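Long-range contact in DR2417 (Deinococcus radiodurans, PDB 4XWW), which is a metal-dependent exoribonuclease of the metallo-beta-lactamase superfamily that probably degrades RNA in the 5'-to-3' direction and probably takes part in rRNA maturation: residues 387-392 / 415-420. Residues are numbered along the deposited sequence; the frame is centred on the assembly and turned at random.
Sequences LATILN and LAQTLP
Leu415 O, on a residue that packs against Leu387, accepts two bonds from Thr418. Thr418 OG1 donates along a lone pair in the carbonyl plane, 2.8 Å from Leu415 O. Thr418 N gives the second bond to the same oxygen. The two bonds make a tight turn at Thr418, and Leu419 follows, pointing at helix 384-394.

Leu419 reaches in with its methyls. Its CD1 lies 3.6 Å from Leu391 CB, and the two side chains cross at about a right angle. CD1 and CD2 of Leu419 also meet the methyl of Ala388. Leu391 puts both of its methyls on Ala416, with CD1 and CD2 each 3.9 Å from Ala416 CB. Leu415 CD2 comes within 3.8 Å of Leu387 CB. At the outer edge, Asn392 OD1 makes van der Waals contact with Leu419 CB and Pro420 CD.

Phe399 of strand 398-402 touches both Leu391 and Ala416. Leu387 and Leu391 also rest on strand 205-209, which ends in the predicted proton donor Asp209. Helix 384-394 thus packs against the C-terminal end of helix 406-417 and the turn after it, in a helical layer over one of the two sheets of the metallo-beta-lactamase alpha-beta-beta-alpha sandwich.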
ATOM      1  N   LEU A 387     -22.593  15.596   0.331  1.00 16.39           N
ATOM      2  CA  LEU A 387     -22.406  16.079  -1.040  1.00 17.03           C
ATOM      3  C   LEU A 387     -23.758  16.364  -1.706  1.00 16.20           C
ATOM      4  O   LEU A 387     -23.914  17.366  -2.416  1.00 18.24           O
ATOM      5  CB  LEU A 387     -21.596  15.056  -1.868  1.00 16.92           C
ATOM      6  CG  LEU A 387     -20.196  14.747  -1.325  1.00 16.15           C
ATOM      7  CD1 LEU A 387     -19.502  13.667  -2.178  1.00 19.35           C
ATOM      8  CD2 LEU A 387     -19.392  16.057  -1.270  1.00 18.72           C
ATOM      9  N   ALA A 388     -24.733  15.479  -1.489  1.00 16.35           N
ATOM     10  CA  ALA A 388     -26.085  15.687  -2.029  1.00 18.82           C
ATOM     11  C   ALA A 388     -26.741  16.953  -1.469  1.00 21.99           C
ATOM     12  O   ALA A 388     -27.432  17.693  -2.181  1.00 21.20           O
ATOM     13  CB  ALA A 388     -26.952  14.485  -1.739  1.00 20.33           C
ATOM     14  N   THR A 389     -26.519  17.209  -0.189  1.00 22.25           N
ATOM     15  CA  THR A 389     -27.078  18.388   0.443  1.00 19.38           C
ATOM     16  C   THR A 389     -26.598  19.654  -0.278  1.00 21.97           C
ATOM     17  O   THR A 389     -27.391  20.543  -0.611  1.00 21.56           O
ATOM     18  CB  THR A 389     -26.704  18.451   1.931  1.00 22.97           C
ATOM     19  OG1 THR A 389     -27.484  17.489   2.650  1.00 25.29           O
ATOM     20  CG2 THR A 389     -26.993  19.844   2.509  1.00 24.28           C
ATOM     21  N   ILE A 390     -25.303  19.710  -0.566  1.00 18.78           N
ATOM     22  CA  ILE A 390     -24.754  20.854  -1.281  1.00 21.50           C
ATOM     23  C   ILE A 390     -25.310  20.978  -2.704  1.00 20.48           C
ATOM     24  O   ILE A 390     -25.704  22.074  -3.144  1.00 19.87           O
ATOM     25  CB  ILE A 390     -23.230  20.788  -1.331  1.00 22.89           C
ATOM     26  CG1 ILE A 390     -22.666  20.761   0.102  1.00 20.13           C
ATOM     27  CG2 ILE A 390     -22.677  21.972  -2.187  1.00 21.22           C
ATOM     28  CD1 ILE A 390     -23.155  21.925   0.974  1.00 27.56           C
ATOM     29  N   LEU A 391     -25.342  19.863  -3.429  1.00 19.31           N
ATOM     30  CA  LEU A 391     -25.924  19.850  -4.771  1.00 20.19           C
ATOM     31  C   LEU A 391     -27.394  20.267  -4.747  1.00 21.36           C
ATOM     32  O   LEU A 391     -27.832  21.003  -5.623  1.00 20.94           O
ATOM     33  CB  LEU A 391     -25.763  18.454  -5.411  1.00 20.89           C
ATOM     34  CG  LEU A 391     -24.370  18.165  -5.990  1.00 20.45           C
ATOM     35  CD1 LEU A 391     -24.022  16.694  -5.918  1.00 22.72           C
ATOM     36  CD2 LEU A 391     -24.294  18.650  -7.437  1.00 24.09           C
ATOM     37  N   ASN A 392     -28.149  19.839  -3.738  1.00 22.68           N
ATOM     38  CA  ASN A 392     -29.570  20.193  -3.657  1.00 20.25           C
ATOM     39  C   ASN A 392     -29.794  21.655  -3.272  1.00 21.44           C
ATOM     40  O   ASN A 392     -30.744  22.285  -3.731  1.00 25.15           O
ATOM     41  CB  ASN A 392     -30.306  19.289  -2.653  1.00 18.73           C
ATOM     42  CG  ASN A 392     -30.546  17.870  -3.179  1.00 26.98           C
ATOM     43  OD1 ASN A 392     -30.665  17.645  -4.386  1.00 28.39           O
ATOM     44  ND2 ASN A 392     -30.619  16.911  -2.264  1.00 27.10           N
ATOM     45  N   LEU A 415     -23.720  10.636  -8.468  1.00 16.36           N
ATOM     46  CA  LEU A 415     -24.558  11.045  -7.340  1.00 18.86           C
ATOM     47  C   LEU A 415     -25.460  12.224  -7.744  1.00 19.82           C
ATOM     48  O   LEU A 415     -26.652  12.255  -7.444  1.00 23.13           O
ATOM     49  CB  LEU A 415     -23.693  11.436  -6.140  1.00 18.07           C
ATOM     50  CG  LEU A 415     -24.453  11.927  -4.910  1.00 21.03           C
ATOM     51  CD1 LEU A 415     -25.345  10.831  -4.346  1.00 27.12           C
ATOM     52  CD2 LEU A 415     -23.466  12.410  -3.843  1.00 18.07           C
ATOM     53  N   ALA A 416     -24.884  13.187  -8.450  1.00 19.34           N
ATOM     54  CA  ALA A 416     -25.633  14.365  -8.857  1.00 23.10           C
ATOM     55  C   ALA A 416     -26.818  13.979  -9.750  1.00 23.15           C
ATOM     56  O   ALA A 416     -27.891  14.564  -9.658  1.00 25.48           O
ATOM     57  CB  ALA A 416     -24.714  15.358  -9.570  1.00 25.59           C
ATOM     58  N   GLN A 417     -26.628  12.958 -10.576  1.00 26.85           N
ATOM     59  CA  GLN A 417     -27.668  12.523 -11.510  1.00 28.44           C
ATOM     60  C   GLN A 417     -28.883  11.894 -10.830  1.00 23.92           C
ATOM     61  O   GLN A 417     -29.941  11.785 -11.451  1.00 22.92           O
ATOM     62  CB  GLN A 417     -27.081  11.542 -12.528  1.00 29.94           C
ATOM     63  CG  GLN A 417     -26.186  12.193 -13.563  1.00 30.42           C
ATOM     64  CD  GLN A 417     -26.895  13.314 -14.290  1.00 40.62           C
ATOM     65  OE1 GLN A 417     -28.027  13.157 -14.744  1.00 50.37           O
ATOM     66  NE2 GLN A 417     -26.241  14.460 -14.388  1.00 42.63           N
ATOM     67  N   THR A 418     -28.736  11.495  -9.568  1.00 29.97           N
ATOM     68  CA  THR A 418     -29.806  10.791  -8.842  1.00 31.31           C
ATOM     69  C   THR A 418     -30.733  11.765  -8.112  1.00 28.62           C
ATOM     70  O   THR A 418     -31.791  11.364  -7.622  1.00 29.22           O
ATOM     71  CB  THR A 418     -29.253   9.771  -7.793  1.00 23.73           C
ATOM     72  OG1 THR A 418     -28.654  10.469  -6.696  1.00 24.93           O
ATOM     73  CG2 THR A 418     -28.244   8.772  -8.415  1.00 28.04           C
ATOM     74  N   LEU A 419     -30.327  13.032  -8.045  1.00 25.55           N
ATOM     75  CA  LEU A 419     -31.036  14.071  -7.276  1.00 27.13           C
ATOM     76  C   LEU A 419     -32.180  14.737  -8.039  1.00 31.95           C
ATOM     77  O   LEU A 419     -32.284  14.591  -9.259  1.00 29.03           O
ATOM     78  CB  LEU A 419     -30.024  15.117  -6.801  1.00 23.17           C
ATOM     79  CG  LEU A 419     -28.861  14.467  -6.041  1.00 24.32           C
ATOM     80  CD1 LEU A 419     -27.872  15.519  -5.535  1.00 26.56           C
ATOM     81  CD2 LEU A 419     -29.349  13.567  -4.890  1.00 25.19           C
ATOM     82  N   PRO A 420     -33.062  15.470  -7.324  1.00 34.15           N
ATOM     83  CA  PRO A 420     -34.243  16.013  -8.014  1.00 35.76           C
ATOM     84  C   PRO A 420     -33.935  16.987  -9.162  1.00 26.54           C
ATOM     85  O   PRO A 420     -34.710  17.034 -10.111  1.00 30.69           O
ATOM     86  CB  PRO A 420     -35.003  16.727  -6.894  1.00 31.23           C
ATOM     87  CG  PRO A 420     -34.621  15.989  -5.655  1.00 32.80           C
ATOM     88  CD  PRO A 420     -33.185  15.570  -5.855  1.00 30.11           C
TER